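Local coordinates for hypothetical protein EF2904 (Enterococcus faecalis, PDB 2AZ4) that is of unknown function but carries two zinc ions in a metallo-beta-lactamase fold and may act as an RNA-binding exonuclease, at residues V241-L244 with V245-E248; L420-R423 with G424-I427; P317-T320 with L321-K325; L249-P252 with N253-I256. All coordinates share one frame; numbering follows the deposited sequence.

Contact 1: V241-L244 with V245-E248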
loop_
_atom_site.group_PDB
_atom_site.type_symbol
_atom_site.label_atom_id
_atom_site.label_comp_id
_atom_site.label_asym_id
_atom_site.label_seq_id
_atom_site.Cartn_x
_atom_site.Cartn_y
_atom_site.Cartn_z
ATOM N N VAL A 241 14.358 9.454 -9.523
ATOM C CA VAL A 241 15.747 9.364 -9.015
ATOM C C VAL A 241 16.731 10.262 -9.794
ATOM O O VAL A 241 17.649 10.823 -9.190
ATOM C CB VAL A 241 16.278 7.914 -8.921
ATOM C CG1 VAL A 241 17.714 7.910 -8.354
ATOM C CG2 VAL A 241 15.392 7.119 -7.993
ATOM N N GLN A 242 16.527 10.403 -11.102
ATOM C CA GLN A 242 17.340 11.324 -11.933
ATOM C C GLN A 242 17.177 12.779 -11.499
ATOM O O GLN A 242 18.157 13.539 -11.445
ATOM C CB GLN A 242 16.991 11.160 -13.419
ATOM C CG GLN A 242 17.315 9.727 -13.952
ATOM C CD GLN A 242 18.801 9.449 -13.953
ATOM O OE1 GLN A 242 19.266 8.486 -13.353
ATOM N NE2 GLN A 242 19.554 10.302 -14.617
ATOM N N HIS A 243 15.943 13.155 -11.164
ATOM C CA HIS A 243 15.666 14.466 -10.582
ATOM C C HIS A 243 16.391 14.653 -9.241
ATOM O O HIS A 243 17.009 15.696 -9.004
ATOM C CB HIS A 243 14.150 14.683 -10.424
ATOM C CG HIS A 243 13.481 15.219 -11.651
ATOM N ND1 HIS A 243 13.718 16.490 -12.130
ATOM C CD2 HIS A 243 12.543 14.678 -12.468
ATOM C CE1 HIS A 243 12.977 16.703 -13.205
ATOM N NE2 HIS A 243 12.250 15.622 -13.429
ATOM N N LEU A 244 16.339 13.644 -8.378
ATOM C CA LEU A 244 17.087 13.674 -7.112
ATOM C C LEU A 244 18.591 13.866 -7.353
ATOM O O LEU A 244 19.224 14.674 -6.672
ATOM C CB LEU A 244 16.830 12.412 -6.293
ATOM C CG LEU A 244 17.459 12.409 -4.891
ATOM C CD1 LEU A 244 16.479 11.851 -3.881
ATOM C CD2 LEU A 244 18.753 11.578 -4.884
ATOM N N VAL A 245 19.147 13.133 -8.325
ATOM C CA VAL A 245 20.551 13.289 -8.713
ATOM C C VAL A 245 20.823 14.721 -9.140
ATOM O O VAL A 245 21.759 15.354 -8.635
ATOM C CB VAL A 245 21.005 12.312 -9.847
ATOM C CG1 VAL A 245 22.439 12.665 -10.311
ATOM C CG2 VAL A 245 20.946 10.854 -9.399
ATOM N N ARG A 246 20.016 15.222 -10.072
ATOM C CA ARG A 246 20.113 16.615 -10.516
ATOM C C ARG A 246 20.100 17.583 -9.321
ATOM O O ARG A 246 20.941 18.477 -9.222
ATOM C CB ARG A 246 18.968 16.980 -11.466
ATOM C CG ARG A 246 19.017 18.484 -11.919
ATOM C CD ARG A 246 17.849 18.875 -12.804
ATOM N NE ARG A 246 16.567 18.549 -12.175
ATOM C CZ ARG A 246 15.917 19.325 -11.306
ATOM N NH1 ARG A 246 16.405 20.510 -10.940
ATOM N NH2 ARG A 246 14.767 18.904 -10.793
ATOM N N LEU A 247 19.150 17.396 -8.419
ATOM C CA LEU A 247 19.049 18.274 -7.258
ATOM C C LEU A 247 20.325 18.250 -6.405
ATOM O O LEU A 247 20.719 19.292 -5.872
ATOM C CB LEU A 247 17.801 17.958 -6.407
ATOM C CG LEU A 247 16.426 18.341 -6.980
ATOM C CD1 LEU A 247 15.310 17.636 -6.218
ATOM C CD2 LEU A 247 16.197 19.845 -6.965
ATOM N N GLU A 248 20.956 17.077 -6.274
ATOM C CA GLU A 248 22.218 16.978 -5.549
ATOM C C GLU A 248 23.361 17.732 -6.253
ATOM O O GLU A 248 24.104 18.493 -5.624
ATOM C CB GLU A 248 22.585 15.525 -5.282
ATOM C CG GLU A 248 21.664 14.831 -4.258
ATOM C CD GLU A 248 22.225 13.489 -3.791
ATOM O OE1 GLU A 248 23.455 13.310 -3.774
ATOM O OE2 GLU A 248 21.443 12.606 -3.423
#
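Between 241-244 and 245-248 the backbone keeps alpha-helical i to i+4 bonding: Val245 N reaches Val241 O, Arg246 N reaches Gln242 O, Leu247 N reaches His243 O and Glu248 N reaches Leu244 O, all at 2.8 to 3.0 Å. On one flank His243 and Arg246 run side by side, and Arg246 NH2 donates to His243 ND1 at 3.0 Å with an N-H...N angle of 163°. The donor sits at the ring edge, tilted 18° from the imidazole plane, whereas ND1 lies close to the guanidinium plane; the two planes are almost perpendicular, 86° apart. A bend at chi3 in the otherwise extended arginine turns its head back toward the histidine. Since ND1 accepts here, a neutral ring would be expected to carry its proton on NE2. NH1 of the same guanidinium forms a salt bridge with Glu250, one turn further on. One turn apart, Leu244 CD2 comes to 3.2 Å from Glu248 OE2, a close methyl-to-oxygen approach; the carboxylate's bonds come from Ser275 OG (to OE2) and Arg277 N (to OE1). Val241 and Leu244 lean on helix 265-274, Leu244 and Glu248 also touch strand 328-331, and His243 packs against loop residues Ile232 and Leu377.

Contact 2: L420-R423 with G424-I427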
loop_
_atom_site.group_PDB
_atom_site.type_symbol
_atom_site.label_atom_id
_atom_site.label_comp_id
_atom_site.label_asym_id
_atom_site.label_seq_id
_atom_site.Cartn_x
_atom_site.Cartn_y
_atom_site.Cartn_z
ATOM N N LEU A 420 -21.239 -1.470 -12.088
ATOM C CA LEU A 420 -20.880 -0.523 -11.058
ATOM C C LEU A 420 -21.515 -1.027 -9.771
ATOM O O LEU A 420 -22.739 -0.935 -9.606
ATOM C CB LEU A 420 -21.381 0.880 -11.392
ATOM C CG LEU A 420 -20.954 1.488 -12.735
ATOM C CD1 LEU A 420 -21.565 2.854 -12.898
ATOM C CD2 LEU A 420 -19.443 1.557 -12.889
ATOM N N PRO A 421 -20.686 -1.572 -8.856
ATOM C CA PRO A 421 -21.227 -2.272 -7.691
ATOM C C PRO A 421 -21.695 -1.319 -6.603
ATOM O O PRO A 421 -21.227 -0.178 -6.507
ATOM C CB PRO A 421 -20.041 -3.108 -7.202
ATOM C CG PRO A 421 -18.835 -2.322 -7.595
ATOM C CD PRO A 421 -19.209 -1.548 -8.857
ATOM N N GLU A 422 -22.637 -1.787 -5.797
ATOM C CA GLU A 422 -22.963 -1.075 -4.580
ATOM C C GLU A 422 -22.646 -1.956 -3.374
ATOM O O GLU A 422 -22.457 -3.162 -3.504
ATOM C CB GLU A 422 -24.418 -0.589 -4.573
ATOM C CG GLU A 422 -25.459 -1.671 -4.455
ATOM C CD GLU A 422 -26.882 -1.128 -4.633
ATOM O OE1 GLU A 422 -27.809 -1.696 -4.004
ATOM O OE2 GLU A 422 -27.064 -0.136 -5.388
ATOM N N ARG A 423 -22.587 -1.338 -2.207
ATOM C CA ARG A 423 -22.244 -2.054 -1.000
ATOM C C ARG A 423 -23.234 -3.201 -0.759
ATOM O O ARG A 423 -24.447 -3.015 -0.870
ATOM C CB ARG A 423 -22.181 -1.081 0.173
ATOM C CG ARG A 423 -21.836 -1.741 1.479
ATOM C CD ARG A 423 -22.049 -0.804 2.629
ATOM N NE ARG A 423 -21.748 -1.497 3.878
ATOM C CZ ARG A 423 -20.540 -1.555 4.423
ATOM N NH1 ARG A 423 -20.360 -2.234 5.559
ATOM N NH2 ARG A 423 -19.508 -0.947 3.825
ATOM N N GLY A 424 -22.699 -4.396 -0.509
ATOM C CA GLY A 424 -23.508 -5.584 -0.222
ATOM C C GLY A 424 -23.905 -6.412 -1.430
ATOM O O GLY A 424 -24.393 -7.532 -1.294
ATOM N N GLU A 425 -23.697 -5.859 -2.618
ATOM C CA GLU A 425 -24.095 -6.504 -3.862
ATOM C C GLU A 425 -23.394 -7.816 -4.130
ATOM O O GLU A 425 -22.160 -7.928 -3.984
ATOM C CB GLU A 425 -23.851 -5.570 -5.046
ATOM C CG GLU A 425 -24.746 -5.883 -6.245
ATOM C CD GLU A 425 -24.458 -4.988 -7.429
ATOM O OE1 GLU A 425 -24.278 -3.774 -7.223
ATOM O OE2 GLU A 425 -24.420 -5.502 -8.568
ATOM N N GLN A 426 -24.194 -8.804 -4.528
ATOM C CA GLN A 426 -23.701 -10.102 -4.933
ATOM C C GLN A 426 -23.860 -10.268 -6.424
ATOM O O GLN A 426 -24.913 -9.939 -6.978
ATOM C CB GLN A 426 -24.432 -11.223 -4.200
ATOM C CG GLN A 426 -24.352 -11.055 -2.725
ATOM C CD GLN A 426 -25.144 -12.083 -1.944
ATOM O OE1 GLN A 426 -25.308 -13.225 -2.365
ATOM N NE2 GLN A 426 -25.629 -11.673 -0.776
ATOM N N ILE A 427 -22.793 -10.738 -7.068
ATOM C CA ILE A 427 -22.821 -11.114 -8.472
ATOM C C ILE A 427 -22.736 -12.630 -8.555
ATOM O O ILE A 427 -21.790 -13.243 -8.063
ATOM C CB ILE A 427 -21.684 -10.469 -9.290
ATOM C CG1 ILE A 427 -21.863 -8.955 -9.336
ATOM C CG2 ILE A 427 -21.635 -11.054 -10.714
ATOM C CD1 ILE A 427 -20.600 -8.212 -9.761
#
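Glu425 folds its side chain back over the turn that it closes, and its carboxylate meets the backbone N of Glu422. Glu425 CB lies 3.2 Å from Glu422 O, beside the carbonyl that accepts the turn's own bond. CG stands opposite the backbone N of its residue (chi1 -155°), and the chain then runs extended, carrying Glu425 CD to 4.0 Å from Glu422 N. At the tip, Glu425 OE1 accepts from Glu422 N at 2.9 Å, with an N-H...O angle of 153°. The donor comes on the anti side of the carboxylate, 29° out of its plane. Glu425 OE1 also lies 3.4 Å from Pro421 CA and 3.7 Å from Glu422 CG. The two glutamate side chains cross at about a right angle, and Glu422 OE2 remains 4.9 Å from Glu425 OE1, so the like charges do not touch.

The backbone beneath is a type II beta turn from Glu422 to Glu425, closed by Glu425 N to Glu422 O at 3.1 Å. Gly424 occupies its third position with positive phi, where a CB would clash with Arg423 O. Arg423 extends away to a salt bridge with Glu39. The turn leads into edge strand 426-428, whose neighbour is strand 7-13; Gly424 and Glu425 already bond to Phe11 through the backbone, while Pro421 rests on Val401 of strand 399-403.

Contact 3: P317-T320 with L321-K325; sequences PYDT and LLKDK
Tyr318 and Leu322, one helical turn apart, form the apolar side of this contact. Leu322 CD1 lies over one face of the tyrosine ring, 4.0 Å from the centroid and 23° off the ring normal, a CH-pi contact displaced toward the rim. The second methyl, Leu322 CD2, approaches Tyr318 CE1 at 3.6 Å, so the forked leucine end straddles the hydroxyl-bearing end of the ring. Tyr318 CG lies trans to the backbone N (chi1 177°), which swings the ring along the helix toward that leucine.

Asp319 and Lys323 make the equivalent i to i+4 pair in polar form: Lys323 NZ forms a salt bridge with Asp319 OD2 at 3.2 Å, arriving from above the carboxylate plane, 44° out of it. The lysine chain stays extended beyond CG, and Lys323 CG passes 3.5 Å from Asp319 O.

The turn that spaces Tyr318 and Leu322 is held by Leu322 N to Tyr318 O, 3.0 Å, beside Leu321 N to Pro317 O. Lys323 N bonds Thr320 O at 3.2 Å, an i to i+3 spacing. Further out, Asn338 bonds the Tyr318 hydroxyl, and Asp324 OD1 accepts from Thr326 N and Asp327 N. With Pro317 at its N-cap, helix 318-323 thus combines an i to i+4 Asp-Lys salt bridge with an i to i+4 Tyr-Leu CH-pi pair, and it packs through Tyr318, Leu321 and Leu322 against Trp330 of strand 328-331.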
loop_
_atom_site.group_PDB
_atom_site.type_symbol
_atom_site.label_atom_id
_atom_site.label_comp_id
_atom_site.label_asym_id
_atom_site.label_seq_id
_atom_site.Cartn_x
_atom_site.Cartn_y
_atom_site.Cartn_z
ATOM N N PRO A 317 26.669 9.248 13.748
ATOM C CA PRO A 317 25.961 10.002 14.798
ATOM C C PRO A 317 25.054 11.077 14.206
ATOM O O PRO A 317 25.441 11.765 13.259
ATOM C CB PRO A 317 27.094 10.653 15.595
ATOM C CG PRO A 317 28.338 9.849 15.242
ATOM C CD PRO A 317 28.133 9.401 13.828
ATOM N N TYR A 318 23.843 11.196 14.751
ATOM C CA TYR A 318 22.933 12.271 14.384
ATOM C C TYR A 318 23.623 13.660 14.388
ATOM O O TYR A 318 23.431 14.478 13.481
ATOM C CB TYR A 318 21.736 12.250 15.336
ATOM C CG TYR A 318 20.721 13.361 15.142
ATOM C CD1 TYR A 318 20.162 13.621 13.889
ATOM C CD2 TYR A 318 20.286 14.121 16.233
ATOM C CE1 TYR A 318 19.200 14.625 13.713
ATOM C CE2 TYR A 318 19.331 15.128 16.071
ATOM C CZ TYR A 318 18.798 15.371 14.809
ATOM O OH TYR A 318 17.863 16.355 14.650
ATOM N N ASP A 319 24.426 13.896 15.422
ATOM C CA ASP A 319 25.192 15.139 15.598
ATOM C C ASP A 319 26.077 15.458 14.383
ATOM O O ASP A 319 26.175 16.615 13.964
ATOM C CB ASP A 319 26.023 15.016 16.895
ATOM C CG ASP A 319 26.801 16.266 17.227
ATOM O OD1 ASP A 319 26.172 17.347 17.332
ATOM O OD2 ASP A 319 28.047 16.172 17.386
ATOM N N THR A 320 26.711 14.426 13.816
ATOM C CA THR A 320 27.505 14.563 12.595
ATOM C C THR A 320 26.645 14.909 11.369
ATOM O O THR A 320 27.011 15.753 10.558
ATOM C CB THR A 320 28.343 13.279 12.332
ATOM O OG1 THR A 320 29.116 12.983 13.489
ATOM C CG2 THR A 320 29.292 13.447 11.140
ATOM N N LEU A 321 25.496 14.257 11.236
ATOM C CA LEU A 321 24.599 14.537 10.122
ATOM C C LEU A 321 24.151 15.985 10.105
ATOM O O LEU A 321 24.086 16.620 9.034
ATOM C CB LEU A 321 23.379 13.628 10.205
ATOM C CG LEU A 321 23.185 12.408 9.298
ATOM C CD1 LEU A 321 24.446 11.879 8.549
ATOM C CD2 LEU A 321 22.407 11.335 10.029
ATOM N N LEU A 322 23.844 16.517 11.297
ATOM C CA LEU A 322 23.343 17.874 11.410
ATOM C C LEU A 322 24.350 18.907 10.908
ATOM O O LEU A 322 23.954 19.949 10.408
ATOM C CB LEU A 322 22.922 18.182 12.849
ATOM C CG LEU A 322 21.676 17.500 13.395
ATOM C CD1 LEU A 322 21.473 17.970 14.822
ATOM C CD2 LEU A 322 20.434 17.826 12.515
ATOM N N LYS A 323 25.640 18.592 11.006
ATOM C CA LYS A 323 26.711 19.517 10.586
ATOM C C LYS A 323 27.037 19.433 9.094
ATOM O O LYS A 323 27.732 20.296 8.566
ATOM C CB LYS A 323 27.990 19.258 11.399
ATOM C CG LYS A 323 27.845 19.516 12.906
ATOM C CD LYS A 323 29.131 19.136 13.633
ATOM C CE LYS A 323 28.919 18.910 15.132
ATOM N NZ LYS A 323 30.038 18.070 15.717
ATOM N N ASP A 324 26.535 18.402 8.410
ATOM C CA ASP A 324 26.977 18.141 7.045
ATOM C C ASP A 324 26.431 19.120 5.991
ATOM O O ASP A 324 25.279 19.534 6.049
ATOM C CB ASP A 324 26.686 16.699 6.625
ATOM C CG ASP A 324 27.044 16.453 5.167
ATOM O OD1 ASP A 324 28.251 16.471 4.842
ATOM O OD2 ASP A 324 26.119 16.301 4.341
ATOM N N LYS A 325 27.277 19.458 5.022
ATOM C CA LYS A 325 26.898 20.294 3.892
ATOM C C LYS A 325 27.365 19.725 2.563
ATOM O O LYS A 325 27.021 20.250 1.502
ATOM C CB LYS A 325 27.465 21.708 4.065
ATOM C CG LYS A 325 26.837 22.482 5.211
ATOM C CD LYS A 325 27.195 23.969 5.157
ATOM C CE LYS A 325 26.367 24.721 4.125
ATOM N NZ LYS A 325 26.516 26.202 4.274
#

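Contact 4: L249-P252 with N253-I256; sequences LENP and NRQI
Asn251 and Arg254 lie alongside each other and point the same way, with their amide and guanidinium planes turned 51° apart. Arg254 NH1 donates to Asn251 OD1 at 2.9 Å with an N-H...O angle of 157°. The geometry differs at the two ends: the acceptor sits at the guanidinium edge, near its plane, whereas the donor stands above the amide carbonyl plane, 55° out of it, and so does not follow a lone pair. Arg254 CD comes within 3.3 Å of Asn251 OD1, and it also lies 3.9 Å from Asn251 CB, so the aliphatic part of the arginine runs beside the asparagine stem. Because the chain is extended from CG to NE, starting trans to the backbone N, the guanidinium is carried up to the level of the amide.

Ile256 also touches Asn251, its CD1 lying 3.6 Å from Asn251 O and 4.0 Å from Asn251 CB. Pro252 and Asn253 form the bend that brings these side chains together between helix 237-249 and strand 256-260.

Both polar groups have further partners: Asn251 ND2 donates to Leu247 O, while Arg254 NE and NH2 bond Gly342 O and Thr373 OG1. With three guanidinium nitrogens each given an oxygen acceptor, the cation is held at a fixed rotation, and its charge is probably stabilised by carbonyl and hydroxyl dipoles, with no carboxylate among these three partners.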
loop_
_atom_site.group_PDB
_atom_site.type_symbol
_atom_site.label_atom_id
_atom_site.label_comp_id
_atom_site.label_asym_id
_atom_site.label_seq_id
_atom_site.Cartn_x
_atom_site.Cartn_y
_atom_site.Cartn_z
ATOM N N LEU A 249 23.460 17.564 -7.569
ATOM C CA LEU A 249 24.548 18.179 -8.350
ATOM C C LEU A 249 24.414 19.686 -8.471
ATOM O O LEU A 249 25.404 20.396 -8.624
ATOM C CB LEU A 249 24.644 17.537 -9.740
ATOM C CG LEU A 249 24.987 16.042 -9.729
ATOM C CD1 LEU A 249 24.919 15.415 -11.140
ATOM C CD2 LEU A 249 26.330 15.815 -9.089
ATOM N N GLU A 250 23.190 20.179 -8.392
ATOM C CA GLU A 250 22.956 21.621 -8.389
ATOM C C GLU A 250 23.285 22.229 -7.010
ATOM O O GLU A 250 23.393 23.446 -6.890
ATOM C CB GLU A 250 21.495 21.921 -8.712
ATOM C CG GLU A 250 21.045 21.547 -10.117
ATOM C CD GLU A 250 19.571 21.869 -10.354
ATOM O OE1 GLU A 250 18.848 22.164 -9.376
ATOM O OE2 GLU A 250 19.126 21.832 -11.524
ATOM N N ASN A 251 23.400 21.387 -5.979
ATOM C CA ASN A 251 23.645 21.874 -4.607
ATOM C C ASN A 251 24.801 21.168 -3.885
ATOM O O ASN A 251 24.583 20.504 -2.856
ATOM C CB ASN A 251 22.359 21.812 -3.768
ATOM C CG ASN A 251 21.251 22.703 -4.325
ATOM O OD1 ASN A 251 21.194 23.894 -4.030
ATOM N ND2 ASN A 251 20.372 22.123 -5.142
ATOM N N PRO A 252 26.038 21.326 -4.412
ATOM C CA PRO A 252 27.217 20.656 -3.856
ATOM C C PRO A 252 27.673 21.150 -2.467
ATOM O O PRO A 252 28.427 20.444 -1.780
ATOM C CB PRO A 252 28.302 20.917 -4.910
ATOM C CG PRO A 252 27.875 22.177 -5.586
ATOM C CD PRO A 252 26.382 22.144 -5.599
ATOM N N ASN A 253 27.205 22.317 -2.050
ATOM C CA ASN A 253 27.601 22.886 -0.759
ATOM C C ASN A 253 26.355 23.352 -0.021
ATOM O O ASN A 253 25.977 24.530 -0.076
ATOM C CB ASN A 253 28.597 24.045 -0.969
ATOM C CG ASN A 253 29.173 24.571 0.337
ATOM O OD1 ASN A 253 29.104 23.911 1.374
ATOM N ND2 ASN A 253 29.760 25.777 0.285
ATOM N N ARG A 254 25.693 22.401 0.631
ATOM C CA ARG A 254 24.373 22.614 1.161
ATOM C C ARG A 254 23.905 21.323 1.860
ATOM O O ARG A 254 24.101 20.207 1.359
ATOM C CB ARG A 254 23.408 22.977 0.024
ATOM C CG ARG A 254 22.022 23.475 0.477
ATOM C CD ARG A 254 21.176 23.893 -0.708
ATOM N NE ARG A 254 20.024 24.684 -0.279
ATOM C CZ ARG A 254 19.031 25.098 -1.062
ATOM N NH1 ARG A 254 19.008 24.821 -2.358
ATOM N NH2 ARG A 254 18.058 25.810 -0.532
ATOM N N GLN A 255 23.295 21.478 3.015
ATOM C CA GLN A 255 22.638 20.345 3.633
ATOM C C GLN A 255 21.493 19.906 2.736
ATOM O O GLN A 255 20.695 20.735 2.289
ATOM C CB GLN A 255 22.129 20.691 5.030
ATOM C CG GLN A 255 21.411 19.534 5.710
ATOM C CD GLN A 255 21.145 19.826 7.183
ATOM O OE1 GLN A 255 20.292 20.622 7.501
ATOM N NE2 GLN A 255 21.871 19.165 8.070
ATOM N N ILE A 256 21.451 18.612 2.431
ATOM C CA ILE A 256 20.303 18.037 1.701
ATOM C C ILE A 256 19.757 16.822 2.442
ATOM O O ILE A 256 20.505 15.909 2.770
ATOM C CB ILE A 256 20.662 17.598 0.270
ATOM C CG1 ILE A 256 21.414 18.724 -0.469
ATOM C CG2 ILE A 256 19.367 17.185 -0.486
ATOM C CD1 ILE A 256 21.925 18.314 -1.846
#

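Contact 4 begins on Leu249 of helix 237-249, directly after contact 1 ends, and the two touch at Glu248 CA and Ile256 CD1, 3.9 Å apart. Contact 3 meets contact 4 through Lys325 O and Arg254 N, a probable hydrogen bond of 2.7 Å, although contacts 1 and 3 stay about 8 Å apart at their nearest atoms. These three lie on the same side of the chain's centre, beside the parallel sheet that contains strands 256-260 and 328-331, away from the zinc site. Contact 2 lies on the opposite side, its centre 46 Å from that of contact 1, with the Pro421 side chain about 10 Å from that of the zinc ligand His404.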